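PDB 6JYZ: putative secreted endoglycosylceramidase, which probably hydrolyses the glycosidic bond between sugar and ceramide in galactose-headed glycosphingolipids, as an endogalactosylceramidase of glycoside hydrolase family 5. Local coordinates for residues G78-R83 / R407-A412; A158-G163 / D189-Q194; V179-Q184 / P225-P230; R431-Y436 / G460-G465. All blocks are in the same frame, centred on the assembly; numbering follows the deposited sequence.

Contact 1 of 4, residues G78-R83 / R407-A412; sequences GFDVVR and RAYPRA. With IPA (isopropyl alcohol), chain C.
G78 closes a Schellman motif after helix 68-75, shortly before strand 81-86 of the (beta/alpha)8 barrel, and the G78 carbonyl receives the hydroxyl of Y409 from the first strand of the C-terminal beta domain. Y409 OH donates to G78 O at 2.7 Å, its CG between backbone N and carbonyl carbon (chi1 70°), the rotamer from which the ring edge reaches that oxygen. Water 1 also donates to G78 O (2.8 Å) and accepts from R411 NH1, while water 2 accepts from NH1 and lies within bonding distance of F79 O. R411 lays one face of its guanidinium over D80, NH1 lying 3.5 Å from D80 CB. D80 OD2 and R411 NE, 4.4 Å apart, attract by charge alone, since the oxygen lies far off the guanidinium plane. The D80 carboxylate stands nearly upright to the Y409 ring (85°), OD1 accepting from R43 N. R411 NE donates to O2 of isopropanol, probably from the crystallisation liquor, at 2.8 Å; NH2 reaches that oxygen and G117 O. Strand 81-86 runs between strands 38-47 and 119-124; strand 409-414 runs antiparallel to 38-47 and carries the join across to strand 431-437.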
loop_
_atom_site.group_PDB
_atom_site.type_symbol
_atom_site.label_atom_id
_atom_site.label_comp_id
_atom_site.label_asym_id
_atom_site.label_seq_id
_atom_site.Cartn_x
_atom_site.Cartn_y
_atom_site.Cartn_z
ATOM N N GLY A 78 -10.796 -6.082 -11.366
ATOM C CA GLY A 78 -11.677 -6.158 -10.205
ATOM C C GLY A 78 -11.248 -5.256 -9.027
ATOM O O GLY A 78 -11.953 -5.224 -8.032
ATOM N N PHE A 79 -10.113 -4.538 -9.168
ATOM C CA PHE A 79 -9.607 -3.806 -7.996
ATOM C C PHE A 79 -10.528 -2.657 -7.619
ATOM O O PHE A 79 -11.065 -1.962 -8.492
ATOM C CB PHE A 79 -8.251 -3.219 -8.375
ATOM C CG PHE A 79 -7.173 -4.194 -8.694
ATOM C CD1 PHE A 79 -7.310 -5.554 -8.437
ATOM C CD2 PHE A 79 -5.961 -3.739 -9.210
ATOM C CE1 PHE A 79 -6.250 -6.441 -8.704
ATOM C CE2 PHE A 79 -4.938 -4.623 -9.507
ATOM C CZ PHE A 79 -5.074 -5.962 -9.232
ATOM N N ASP A 80 -10.698 -2.456 -6.316
ATOM C CA ASP A 80 -11.481 -1.346 -5.811
ATOM C C ASP A 80 -10.685 -0.420 -4.871
ATOM O O ASP A 80 -11.284 0.443 -4.262
ATOM C CB ASP A 80 -12.767 -1.790 -5.097
ATOM C CG ASP A 80 -12.498 -2.544 -3.827
ATOM O OD1 ASP A 80 -11.316 -2.763 -3.481
ATOM O OD2 ASP A 80 -13.525 -2.899 -3.141
ATOM N N VAL A 81 -9.359 -0.570 -4.880
ATOM C CA VAL A 81 -8.520 0.373 -4.129
ATOM C C VAL A 81 -7.194 0.451 -4.863
ATOM O O VAL A 81 -6.745 -0.456 -5.540
ATOM C CB VAL A 81 -8.309 -0.099 -2.660
ATOM C CG1 VAL A 81 -7.377 -1.304 -2.554
ATOM C CG2 VAL A 81 -7.811 1.030 -1.770
ATOM N N VAL A 82 -6.554 1.600 -4.660
ATOM C CA VAL A 82 -5.164 1.804 -5.064
ATOM C C VAL A 82 -4.409 2.398 -3.870
ATOM O O VAL A 82 -4.939 3.243 -3.149
ATOM C CB VAL A 82 -5.077 2.762 -6.256
ATOM C CG1 VAL A 82 -5.756 4.069 -5.998
ATOM C CG2 VAL A 82 -3.650 3.073 -6.635
ATOM N N ARG A 83 -3.212 1.884 -3.645
ATOM C CA ARG A 83 -2.274 2.520 -2.712
ATOM C C ARG A 83 -1.364 3.389 -3.579
ATOM O O ARG A 83 -0.515 2.907 -4.305
ATOM C CB ARG A 83 -1.544 1.459 -1.882
ATOM C CG ARG A 83 -0.617 2.121 -0.834
ATOM C CD ARG A 83 -0.143 1.055 0.141
ATOM N NE ARG A 83 0.820 1.544 1.129
ATOM C CZ ARG A 83 2.118 1.242 1.157
ATOM N NH1 ARG A 83 2.746 0.648 0.145
ATOM N NH2 ARG A 83 2.790 1.571 2.283
ATOM N N ARG A 407 -9.401 -12.621 -8.733
ATOM C CA ARG A 407 -10.423 -13.525 -8.209
ATOM C C ARG A 407 -11.632 -12.792 -7.679
ATOM O O ARG A 407 -11.577 -11.694 -7.107
ATOM C CB ARG A 407 -9.844 -14.448 -7.140
ATOM C CG ARG A 407 -9.047 -15.595 -7.779
ATOM C CD ARG A 407 -8.131 -16.337 -6.813
ATOM N NE ARG A 407 -8.844 -16.808 -5.649
ATOM C CZ ARG A 407 -8.281 -17.430 -4.579
ATOM N NH1 ARG A 407 -6.986 -17.742 -4.620
ATOM N NH2 ARG A 407 -9.013 -17.634 -3.499
ATOM N N ALA A 408 -12.805 -13.430 -7.815
ATOM C CA ALA A 408 -14.075 -12.889 -7.375
ATOM C C ALA A 408 -14.038 -12.528 -5.892
ATOM O O ALA A 408 -13.449 -13.279 -5.049
ATOM C CB ALA A 408 -15.174 -13.965 -7.612
ATOM N N TYR A 409 -14.717 -11.452 -5.506
ATOM C CA TYR A 409 -14.864 -11.099 -4.099
ATOM C C TYR A 409 -16.019 -10.137 -3.918
ATOM O O TYR A 409 -16.341 -9.386 -4.848
ATOM C CB TYR A 409 -13.558 -10.471 -3.500
ATOM C CG TYR A 409 -13.213 -9.069 -3.995
ATOM C CD1 TYR A 409 -12.785 -8.875 -5.290
ATOM C CD2 TYR A 409 -13.369 -7.989 -3.161
ATOM C CE1 TYR A 409 -12.501 -7.592 -5.780
ATOM C CE2 TYR A 409 -13.064 -6.701 -3.624
ATOM C CZ TYR A 409 -12.665 -6.517 -4.929
ATOM O OH TYR A 409 -12.358 -5.229 -5.358
ATOM N N PRO A 410 -16.575 -10.046 -2.727
ATOM C CA PRO A 410 -17.575 -9.017 -2.410
ATOM C C PRO A 410 -16.857 -7.703 -2.093
ATOM O O PRO A 410 -16.055 -7.629 -1.126
ATOM C CB PRO A 410 -18.320 -9.567 -1.182
ATOM C CG PRO A 410 -17.248 -10.448 -0.492
ATOM C CD PRO A 410 -16.405 -11.029 -1.599
ATOM N N ARG A 411 -17.115 -6.675 -2.864
ATOM C CA ARG A 411 -16.610 -5.330 -2.586
ATOM C C ARG A 411 -17.239 -4.742 -1.343
ATOM O O ARG A 411 -16.561 -4.135 -0.473
ATOM C CB ARG A 411 -16.861 -4.402 -3.783
ATOM C CG ARG A 411 -16.159 -4.828 -5.066
ATOM C CD ARG A 411 -16.814 -4.068 -6.256
ATOM N NE ARG A 411 -16.806 -2.609 -6.118
ATOM C CZ ARG A 411 -15.991 -1.756 -6.752
ATOM N NH1 ARG A 411 -15.104 -2.160 -7.614
ATOM N NH2 ARG A 411 -16.129 -0.494 -6.424
ATOM N N ALA A 412 -18.545 -4.891 -1.202
ATOM C CA ALA A 412 -19.305 -4.333 -0.107
ATOM C C ALA A 412 -20.467 -5.255 0.205
ATOM O O ALA A 412 -21.173 -5.682 -0.748
ATOM C CB ALA A 412 -19.803 -2.924 -0.431
HETATM C C1 IPA C . -16.994 -0.786 -2.324
HETATM C C2 IPA C . -18.249 -0.364 -3.094
HETATM C C3 IPA C . -18.272 1.075 -3.493
HETATM O O2 IPA C . -18.330 -1.087 -4.328
HETATM O O HOH W 1 -14.612 -4.728 -8.773
HETATM O O HOH W 2 -13.367 -0.981 -9.680
#

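Contact 2 of 4, residues A158-G163 / D189-Q194; sequences ATLTGG and DEQGVQ
Water 3 is gripped by L160 and E190 together: it donates to E190 OE1 at 2.9 Å and to L160 O at 3.1 Å, bridging the long loop between strand 119-124 and helix 177-187 of the family 5 barrel to the connection between two helices. That connection begins with a Schellman motif, where helix 177-187 gives way at D189, and ends with G192 as N-cap of helix 193-206. The other carboxylate oxygen of E190, OE2, forms a salt bridge with R181, so the acid is held from two directions. Within the connection E190 O accepts the backbone N of V193 at 3.0 Å, closing a tight turn. L160 lies against this turn. Its CG sits beside its own backbone N, opposite the carbonyl carbon (chi1 -57°), which sends both methyls toward the turn. CD1 packs on E190 O at 3.8 Å and near E190 CB, while CD2 rests on the side-chain amide of Q191, where OE1 and NE2 are equally near. The two chains slant across one another, the exposed, extended Q191 setting its amide against the leucine methyls; A185 of helix 177-187 also touches L160. Further in, V193 in the first turn of its helix completes the apolar patch: its CG1 lies 4.1 Å from L160 CD1 and rests against the backbone of A158, 3.9 Å from A158 CA.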
loop_
_atom_site.group_PDB
_atom_site.type_symbol
_atom_site.label_atom_id
_atom_site.label_comp_id
_atom_site.label_asym_id
_atom_site.label_seq_id
_atom_site.Cartn_x
_atom_site.Cartn_y
_atom_site.Cartn_z
ATOM N N ALA A 158 15.908 17.804 3.853
ATOM C CA ALA A 158 15.490 17.108 5.068
ATOM C C ALA A 158 16.406 15.930 5.385
ATOM O O ALA A 158 16.066 15.196 6.346
ATOM C CB ALA A 158 14.055 16.646 4.964
ATOM N N THR A 159 17.458 15.690 4.627
ATOM C CA THR A 159 18.275 14.484 4.711
ATOM C C THR A 159 19.581 14.815 5.455
ATOM O O THR A 159 20.420 15.566 4.942
ATOM C CB THR A 159 18.592 13.999 3.317
ATOM O OG1 THR A 159 17.339 13.632 2.687
ATOM C CG2 THR A 159 19.449 12.735 3.347
ATOM N N LEU A 160 19.690 14.320 6.676
ATOM C CA LEU A 160 20.732 14.694 7.640
ATOM C C LEU A 160 21.509 13.422 8.015
ATOM O O LEU A 160 21.177 12.732 8.970
ATOM C CB LEU A 160 20.098 15.371 8.852
ATOM C CG LEU A 160 19.256 16.620 8.518
ATOM C CD1 LEU A 160 18.566 17.107 9.783
ATOM C CD2 LEU A 160 20.121 17.712 7.857
ATOM N N THR A 161 22.529 13.120 7.257
ATOM C CA THR A 161 23.216 11.829 7.357
ATOM C C THR A 161 24.438 11.886 8.267
ATOM O O THR A 161 25.064 10.846 8.458
ATOM C CB THR A 161 23.669 11.303 6.017
ATOM O OG1 THR A 161 24.675 12.222 5.556
ATOM C CG2 THR A 161 22.522 11.104 5.028
ATOM N N GLY A 162 24.783 13.057 8.782
ATOM C CA GLY A 162 25.992 13.179 9.636
ATOM C C GLY A 162 27.295 12.890 8.874
ATOM O O GLY A 162 28.311 12.660 9.560
ATOM N N GLY A 163 27.276 12.822 7.554
ATOM C CA GLY A 163 28.439 12.419 6.789
ATOM C C GLY A 163 28.640 10.917 6.786
ATOM O O GLY A 163 29.612 10.473 6.192
ATOM N N ASP A 189 13.644 14.795 15.383
ATOM C CA ASP A 189 13.156 16.104 14.917
ATOM C C ASP A 189 14.338 17.066 14.810
ATOM O O ASP A 189 14.187 18.280 15.036
ATOM C CB ASP A 189 12.033 16.677 15.791
ATOM C CG ASP A 189 11.144 17.660 15.066
ATOM O OD1 ASP A 189 11.154 17.773 13.840
ATOM O OD2 ASP A 189 10.345 18.273 15.837
ATOM N N GLU A 190 15.504 16.612 14.363
ATOM C CA GLU A 190 16.636 17.524 14.144
ATOM C C GLU A 190 16.231 18.510 13.057
ATOM O O GLU A 190 15.630 18.162 12.037
ATOM C CB GLU A 190 17.846 16.735 13.650
ATOM C CG GLU A 190 18.519 15.881 14.689
ATOM C CD GLU A 190 19.783 15.197 14.177
ATOM O OE1 GLU A 190 20.373 15.590 13.168
ATOM O OE2 GLU A 190 20.113 14.215 14.827
ATOM N N GLN A 191 16.551 19.792 13.300
ATOM C CA GLN A 191 16.259 20.888 12.385
ATOM C C GLN A 191 14.753 20.974 12.132
ATOM O O GLN A 191 14.339 21.554 11.115
ATOM C CB GLN A 191 17.099 20.812 11.121
ATOM C CG GLN A 191 18.598 20.900 11.435
ATOM C CD GLN A 191 19.417 20.865 10.157
ATOM O OE1 GLN A 191 18.966 21.115 9.012
ATOM N NE2 GLN A 191 20.671 20.530 10.324
ATOM N N GLY A 192 13.934 20.382 13.003
ATOM C CA GLY A 192 12.485 20.405 12.774
ATOM C C GLY A 192 12.029 19.577 11.586
ATOM O O GLY A 192 10.881 19.756 11.155
ATOM N N VAL A 193 12.789 18.610 11.097
ATOM C CA VAL A 193 12.373 17.930 9.864
ATOM C C VAL A 193 11.112 17.097 10.090
ATOM O O VAL A 193 10.305 16.993 9.162
ATOM C CB VAL A 193 13.455 17.060 9.224
ATOM C CG1 VAL A 193 14.640 17.907 8.775
ATOM C CG2 VAL A 193 13.955 15.913 10.136
ATOM N N GLN A 194 10.909 16.521 11.271
ATOM C CA GLN A 194 9.683 15.792 11.484
ATOM C C GLN A 194 8.494 16.749 11.554
ATOM O O GLN A 194 7.416 16.424 10.998
ATOM C CB GLN A 194 9.778 14.936 12.747
ATOM C CG GLN A 194 8.529 14.108 12.998
ATOM C CD GLN A 194 8.547 13.284 14.255
ATOM O OE1 GLN A 194 9.676 12.720 14.655
ATOM N NE2 GLN A 194 7.406 13.075 14.818
HETATM O O HOH W 3 22.153 14.051 11.544
#

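Contact 3 of 4, residues V179-Q184 / P225-P230; sequences VARAFQ and PGLRDP
The amide of Q184 and the guanidinium of R228 stack almost parallel, their planes 12° apart, with Q184 NE2 over the centre of the guanidinium face and 3.5 Å from R228 CZ. At the guanidinium edge NH1 donates in plane to L227 O at 3.0 Å, although it meets that oxygen from above the carbonyl plane. This bond helps to fix the rotation of the arginine beneath the amide. Q184 uses its two ends differently. OE1 accepts the backbone N of L227 at 2.9 Å (N-H...O 156°), whereas NE2 bonds to Q236 OE1 and D188 OD2, so the amide is held on both sides. With CG opposite the backbone N (chi1 -168°) and a bend at chi2, the amide lies beside L227 and R228. With an alanine here, the L227 N-H would probably be left without its acceptor and the R228 guanidinium, no longer covered by the amide, would be freer to turn. G226 comes very close to the helix: its CA lies 3.4 Å from A180 O in a CA-H...O contact and 3.7 Å from F183 CB. A beta carbon at G226 would clash with Q184 OE1. L227 spreads its methyls along the helix, CD2 lying 3.8 Å from A180 CB and CD1 reaching the aliphatic part of R181, whose charged end is paired with E190. F183 turns its ring off to meet W129 edge-to-face. The whole is a type II' beta turn, P225 to R228 with G226 at its second position, docked against helix 177-187 just before D229 caps helix 230-251.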
loop_
_atom_site.group_PDB
_atom_site.type_symbol
_atom_site.label_atom_id
_atom_site.label_comp_id
_atom_site.label_asym_id
_atom_site.label_seq_id
_atom_site.Cartn_x
_atom_site.Cartn_y
_atom_site.Cartn_z
ATOM N N VAL A 179 21.493 6.003 5.847
ATOM C CA VAL A 179 20.025 5.921 5.877
ATOM C C VAL A 179 19.576 5.834 7.306
ATOM O O VAL A 179 18.616 6.520 7.701
ATOM C CB VAL A 179 19.573 4.677 5.090
ATOM C CG1 VAL A 179 18.073 4.373 5.264
ATOM C CG2 VAL A 179 19.899 4.863 3.601
ATOM N N ALA A 180 20.239 5.012 8.125
ATOM C CA ALA A 180 19.858 4.895 9.516
ATOM C C ALA A 180 19.991 6.228 10.256
ATOM O O ALA A 180 19.129 6.608 11.072
ATOM C CB ALA A 180 20.679 3.795 10.198
ATOM N N ARG A 181 21.070 6.958 9.992
ATOM C CA ARG A 181 21.305 8.217 10.662
ATOM C C ARG A 181 20.242 9.241 10.225
ATOM O O ARG A 181 19.775 10.000 11.045
ATOM C CB ARG A 181 22.726 8.717 10.299
ATOM C CG ARG A 181 23.094 10.040 10.970
ATOM C CD ARG A 181 23.216 9.925 12.459
ATOM N NE ARG A 181 23.327 11.203 13.196
ATOM C CZ ARG A 181 22.317 11.819 13.676
ATOM N NH1 ARG A 181 21.063 11.464 13.371
ATOM N NH2 ARG A 181 22.488 12.831 14.508
ATOM N N ALA A 182 19.903 9.280 8.928
ATOM C CA ALA A 182 18.890 10.233 8.438
ATOM C C ALA A 182 17.551 9.928 9.076
ATOM O O ALA A 182 16.809 10.842 9.456
ATOM C CB ALA A 182 18.770 10.191 6.940
ATOM N N PHE A 183 17.182 8.642 9.214
ATOM C CA PHE A 183 15.948 8.324 9.908
ATOM C C PHE A 183 16.009 8.743 11.359
ATOM O O PHE A 183 15.010 9.246 11.915
ATOM C CB PHE A 183 15.631 6.799 9.867
ATOM C CG PHE A 183 14.675 6.461 8.746
ATOM C CD1 PHE A 183 13.328 6.680 8.964
ATOM C CD2 PHE A 183 15.115 5.915 7.549
ATOM C CE1 PHE A 183 12.416 6.341 7.914
ATOM C CE2 PHE A 183 14.213 5.606 6.540
ATOM C CZ PHE A 183 12.914 5.835 6.747
ATOM N N GLN A 184 17.150 8.528 12.050
ATOM C CA GLN A 184 17.207 8.882 13.453
ATOM C C GLN A 184 17.089 10.407 13.608
ATOM O O GLN A 184 16.443 10.888 14.545
ATOM C CB GLN A 184 18.463 8.346 14.142
ATOM C CG GLN A 184 18.359 8.473 15.669
ATOM C CD GLN A 184 17.154 7.705 16.180
ATOM O OE1 GLN A 184 16.872 6.577 15.720
ATOM N NE2 GLN A 184 16.441 8.258 17.156
ATOM N N PRO A 225 14.015 1.562 11.456
ATOM C CA PRO A 225 14.316 1.737 12.874
ATOM C C PRO A 225 15.158 2.957 13.223
ATOM O O PRO A 225 15.181 3.375 14.369
ATOM C CB PRO A 225 15.041 0.418 13.232
ATOM C CG PRO A 225 14.504 -0.578 12.248
ATOM C CD PRO A 225 14.354 0.221 10.964
ATOM N N GLY A 226 15.872 3.518 12.223
ATOM C CA GLY A 226 16.849 4.553 12.572
ATOM C C GLY A 226 18.022 3.907 13.319
ATOM O O GLY A 226 18.599 2.924 12.861
ATOM N N LEU A 227 18.392 4.563 14.394
ATOM C CA LEU A 227 19.480 4.070 15.254
ATOM C C LEU A 227 18.953 3.413 16.506
ATOM O O LEU A 227 19.633 3.384 17.547
ATOM C CB LEU A 227 20.496 5.182 15.554
ATOM C CG LEU A 227 21.200 5.727 14.304
ATOM C CD1 LEU A 227 22.082 6.931 14.683
ATOM C CD2 LEU A 227 22.032 4.689 13.625
ATOM N N ARG A 228 17.740 2.876 16.443
ATOM C CA ARG A 228 17.132 2.222 17.592
ATOM C C ARG A 228 16.871 0.756 17.323
ATOM O O ARG A 228 16.769 0.315 16.195
ATOM C CB ARG A 228 15.831 2.958 17.972
ATOM C CG ARG A 228 16.109 4.383 18.432
ATOM C CD ARG A 228 16.942 4.502 19.715
ATOM N NE ARG A 228 17.189 5.898 20.074
ATOM C CZ ARG A 228 18.235 6.570 19.684
ATOM N NH1 ARG A 228 19.166 6.060 18.921
ATOM N NH2 ARG A 228 18.304 7.863 20.096
ATOM N N ASP A 229 16.801 -0.016 18.416
ATOM C CA ASP A 229 16.378 -1.422 18.334
ATOM C C ASP A 229 14.891 -1.497 18.061
ATOM O O ASP A 229 14.191 -0.464 18.039
ATOM C CB ASP A 229 16.690 -2.106 19.689
ATOM C CG ASP A 229 15.528 -1.778 20.651
ATOM O OD1 ASP A 229 15.199 -0.611 20.859
ATOM O OD2 ASP A 229 14.837 -2.777 21.153
ATOM N N PRO A 230 14.279 -2.670 17.922
ATOM C CA PRO A 230 12.837 -2.748 17.607
ATOM C C PRO A 230 11.954 -2.103 18.629
ATOM O O PRO A 230 10.941 -1.491 18.238
ATOM C CB PRO A 230 12.583 -4.257 17.517
ATOM C CG PRO A 230 13.923 -4.755 16.972
ATOM C CD PRO A 230 14.962 -3.983 17.799
#

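Contact 4 of 4, residues R431-Y436 / G460-G465; sequences RIEAWY and GWRLIG. With IPA (isopropyl alcohol), chain C.
R462 folds back on itself at chi2 (-77°) and chi3 (-64°) while E433 runs extended beyond CG, and these shapes bring the two charged ends together over the sheet. R462 NH2 meets E433 OE1 in a salt bridge of 3.1 Å, guanidinium and carboxylate nearly coplanar. The same OE1 accepts from isopropanol O2 at 2.9 Å, and OE2 pairs with R38; these partners probably stabilise the charged form of E433. Beneath them the strands run antiparallel, with I432-G465, A434-L463 and Y436-W461 as hydrogen-bonded pairs; the bond from L463 N to A434 O, at 2.9 Å, is nearly straight. W435 and R462 face each other in a non-hydrogen-bonded pair. The indole, its CG opposite the backbone N (chi1 162°), reaches across to the start of the partner strand, where CH2 lies 3.7 Å from G460 CA, while NE1 donates to A406 O. Replacing the indole by the methyl of an alanine would probably leave A406 O without this donor and open a gap beside G460. No beta carbon would fit at G460, for it would run into the indole and Y436 O. On the other face Y436 turns its ring edge to L463, CE1 lying 3.8 Å from L463 CB. That apolar face meets F424 of strand 423-428 and V473 of strand 471-475, packing one sheet of the C-terminal sandwich on the other. Within its own sheet the pair is flanked by strand 409-414 beside 431-437 and strand 452-457 beside 460-467.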
loop_
_atom_site.group_PDB
_atom_site.type_symbol
_atom_site.label_atom_id
_atom_site.label_comp_id
_atom_site.label_asym_id
_atom_site.label_seq_id
_atom_site.Cartn_x
_atom_site.Cartn_y
_atom_site.Cartn_z
ATOM N N ARG A 431 -27.252 -3.099 0.332
ATOM C CA ARG A 431 -26.906 -3.492 -1.022
ATOM C C ARG A 431 -25.588 -4.261 -1.088
ATOM O O ARG A 431 -24.526 -3.783 -0.633
ATOM C CB ARG A 431 -26.780 -2.242 -1.900
ATOM C CG ARG A 431 -26.447 -2.540 -3.349
ATOM C CD ARG A 431 -26.264 -1.241 -4.133
ATOM N NE ARG A 431 -27.529 -0.535 -4.130
ATOM C CZ ARG A 431 -28.272 -0.346 -5.213
ATOM N NH1 ARG A 431 -27.880 -0.814 -6.385
ATOM N NH2 ARG A 431 -29.409 0.317 -5.120
ATOM N N ILE A 432 -25.633 -5.446 -1.623
ATOM C CA ILE A 432 -24.432 -6.220 -1.916
ATOM C C ILE A 432 -23.829 -5.741 -3.208
ATOM O O ILE A 432 -24.568 -5.577 -4.215
ATOM C CB ILE A 432 -24.823 -7.702 -2.078
ATOM C CG1 ILE A 432 -25.299 -8.261 -0.737
ATOM C CG2 ILE A 432 -23.650 -8.525 -2.597
ATOM C CD1 ILE A 432 -26.161 -9.540 -0.858
ATOM N N GLU A 433 -22.499 -5.572 -3.284
ATOM C CA GLU A 433 -21.806 -5.322 -4.517
ATOM C C GLU A 433 -20.641 -6.265 -4.644
ATOM O O GLU A 433 -19.804 -6.320 -3.701
ATOM C CB GLU A 433 -21.275 -3.905 -4.562
ATOM C CG GLU A 433 -22.412 -2.899 -4.567
ATOM C CD GLU A 433 -21.957 -1.438 -4.625
ATOM O OE1 GLU A 433 -21.052 -1.106 -5.433
ATOM O OE2 GLU A 433 -22.599 -0.624 -3.958
ATOM N N ALA A 434 -20.536 -7.042 -5.696
ATOM C CA ALA A 434 -19.481 -8.039 -5.818
ATOM C C ALA A 434 -18.880 -8.028 -7.207
ATOM O O ALA A 434 -19.559 -7.643 -8.202
ATOM C CB ALA A 434 -19.954 -9.401 -5.406
ATOM N N TRP A 435 -17.642 -8.502 -7.326
ATOM C CA TRP A 435 -16.917 -8.646 -8.583
ATOM C C TRP A 435 -16.721 -10.111 -8.931
ATOM O O TRP A 435 -16.402 -10.922 -8.068
ATOM C CB TRP A 435 -15.512 -8.021 -8.365
ATOM C CG TRP A 435 -14.488 -8.433 -9.372
ATOM C CD1 TRP A 435 -13.472 -9.349 -9.208
ATOM C CD2 TRP A 435 -14.355 -8.020 -10.766
ATOM N NE1 TRP A 435 -12.731 -9.516 -10.353
ATOM C CE2 TRP A 435 -13.272 -8.721 -11.334
ATOM C CE3 TRP A 435 -15.051 -7.060 -11.535
ATOM C CZ2 TRP A 435 -12.840 -8.450 -12.648
ATOM C CZ3 TRP A 435 -14.604 -6.813 -12.838
ATOM C CH2 TRP A 435 -13.516 -7.504 -13.371
ATOM N N TYR A 436 -16.801 -10.398 -10.245
ATOM C CA TYR A 436 -16.452 -11.709 -10.771
ATOM C C TYR A 436 -15.629 -11.517 -12.037
ATOM O O TYR A 436 -16.062 -10.752 -12.904
ATOM C CB TYR A 436 -17.696 -12.555 -11.140
ATOM C CG TYR A 436 -18.597 -12.827 -9.969
ATOM C CD1 TYR A 436 -19.533 -11.891 -9.558
ATOM C CD2 TYR A 436 -18.431 -13.985 -9.251
ATOM C CE1 TYR A 436 -20.255 -12.058 -8.399
ATOM C CE2 TYR A 436 -19.187 -14.192 -8.093
ATOM C CZ TYR A 436 -20.075 -13.229 -7.675
ATOM O OH TYR A 436 -20.769 -13.384 -6.503
ATOM N N GLY A 460 -14.952 -8.477 -16.676
ATOM C CA GLY A 460 -15.696 -9.339 -15.771
ATOM C C GLY A 460 -17.103 -8.871 -15.660
ATOM O O GLY A 460 -17.715 -8.435 -16.637
ATOM N N TRP A 461 -17.626 -8.967 -14.429
ATOM C CA TRP A 461 -19.007 -8.787 -14.109
ATOM C C TRP A 461 -19.135 -8.133 -12.755
ATOM O O TRP A 461 -18.354 -8.439 -11.843
ATOM C CB TRP A 461 -19.760 -10.112 -14.039
ATOM C CG TRP A 461 -19.660 -10.873 -15.315
ATOM C CD1 TRP A 461 -18.609 -11.617 -15.761
ATOM C CD2 TRP A 461 -20.700 -10.931 -16.297
ATOM N NE1 TRP A 461 -18.909 -12.100 -17.008
ATOM C CE2 TRP A 461 -20.187 -11.756 -17.326
ATOM C CE3 TRP A 461 -21.997 -10.412 -16.392
ATOM C CZ2 TRP A 461 -20.931 -12.004 -18.489
ATOM C CZ3 TRP A 461 -22.760 -10.706 -17.510
ATOM C CH2 TRP A 461 -22.214 -11.501 -18.528
ATOM N N ARG A 462 -20.120 -7.252 -12.614
ATOM C CA ARG A 462 -20.474 -6.685 -11.307
ATOM C C ARG A 462 -21.832 -7.177 -10.923
ATOM O O ARG A 462 -22.803 -7.124 -11.739
ATOM C CB ARG A 462 -20.442 -5.165 -11.370
ATOM C CG ARG A 462 -19.022 -4.627 -11.414
ATOM C CD ARG A 462 -18.362 -4.675 -9.989
ATOM N NE ARG A 462 -19.064 -3.805 -9.060
ATOM C CZ ARG A 462 -18.844 -2.528 -8.898
ATOM N NH1 ARG A 462 -17.917 -1.959 -9.630
ATOM N NH2 ARG A 462 -19.585 -1.879 -8.013
ATOM N N LEU A 463 -22.023 -7.651 -9.699
ATOM C CA LEU A 463 -23.254 -8.079 -9.131
ATOM C C LEU A 463 -23.751 -7.029 -8.163
ATOM O O LEU A 463 -22.970 -6.515 -7.321
ATOM C CB LEU A 463 -23.044 -9.430 -8.444
ATOM C CG LEU A 463 -24.185 -9.831 -7.534
ATOM C CD1 LEU A 463 -25.367 -10.398 -8.283
ATOM C CD2 LEU A 463 -23.695 -10.903 -6.544
ATOM N N ILE A 464 -25.038 -6.754 -8.202
ATOM C CA ILE A 464 -25.729 -6.014 -7.172
ATOM C C ILE A 464 -26.943 -6.765 -6.743
ATOM O O ILE A 464 -27.519 -7.564 -7.490
ATOM C CB ILE A 464 -26.082 -4.592 -7.645
ATOM C CG1 ILE A 464 -24.876 -3.796 -8.139
ATOM C CG2 ILE A 464 -26.852 -3.812 -6.603
ATOM C CD1 ILE A 464 -24.039 -3.177 -7.085
ATOM N N GLY A 465 -27.360 -6.595 -5.515
ATOM C CA GLY A 465 -28.597 -7.127 -5.019
ATOM C C GLY A 465 -28.872 -6.647 -3.614
ATOM O O GLY A 465 -28.003 -5.974 -3.030
HETATM C C1 IPA C . -16.994 -0.786 -2.324
HETATM C C2 IPA C . -18.249 -0.364 -3.094
HETATM C C3 IPA C . -18.272 1.075 -3.493
HETATM O O2 IPA C . -18.330 -1.087 -4.328
#

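Contacts 1 and 4 touch along neighbouring strands 409-414 and 431-437, their centres 10 Å apart: Y409 O and A412 O pair with the backbone N of W435 and E433, W435 packs on G78, and one isopropanol bridges R411 and E433, where R411 and A412 form a classic beta bulge facing E433. Contacts 2 and 3, centres 12 Å apart, are joined by the R181-E190 salt bridge. The two pairs lie on opposite sides of the chain's centre; contacts 1 and 3 are 36 Å apart between centres. In family 5 barrels the active site lies at the C-terminal strand ends, the side of the loops in contacts 2 and 3, whereas contact 1 joins the beta domain at a strand's start.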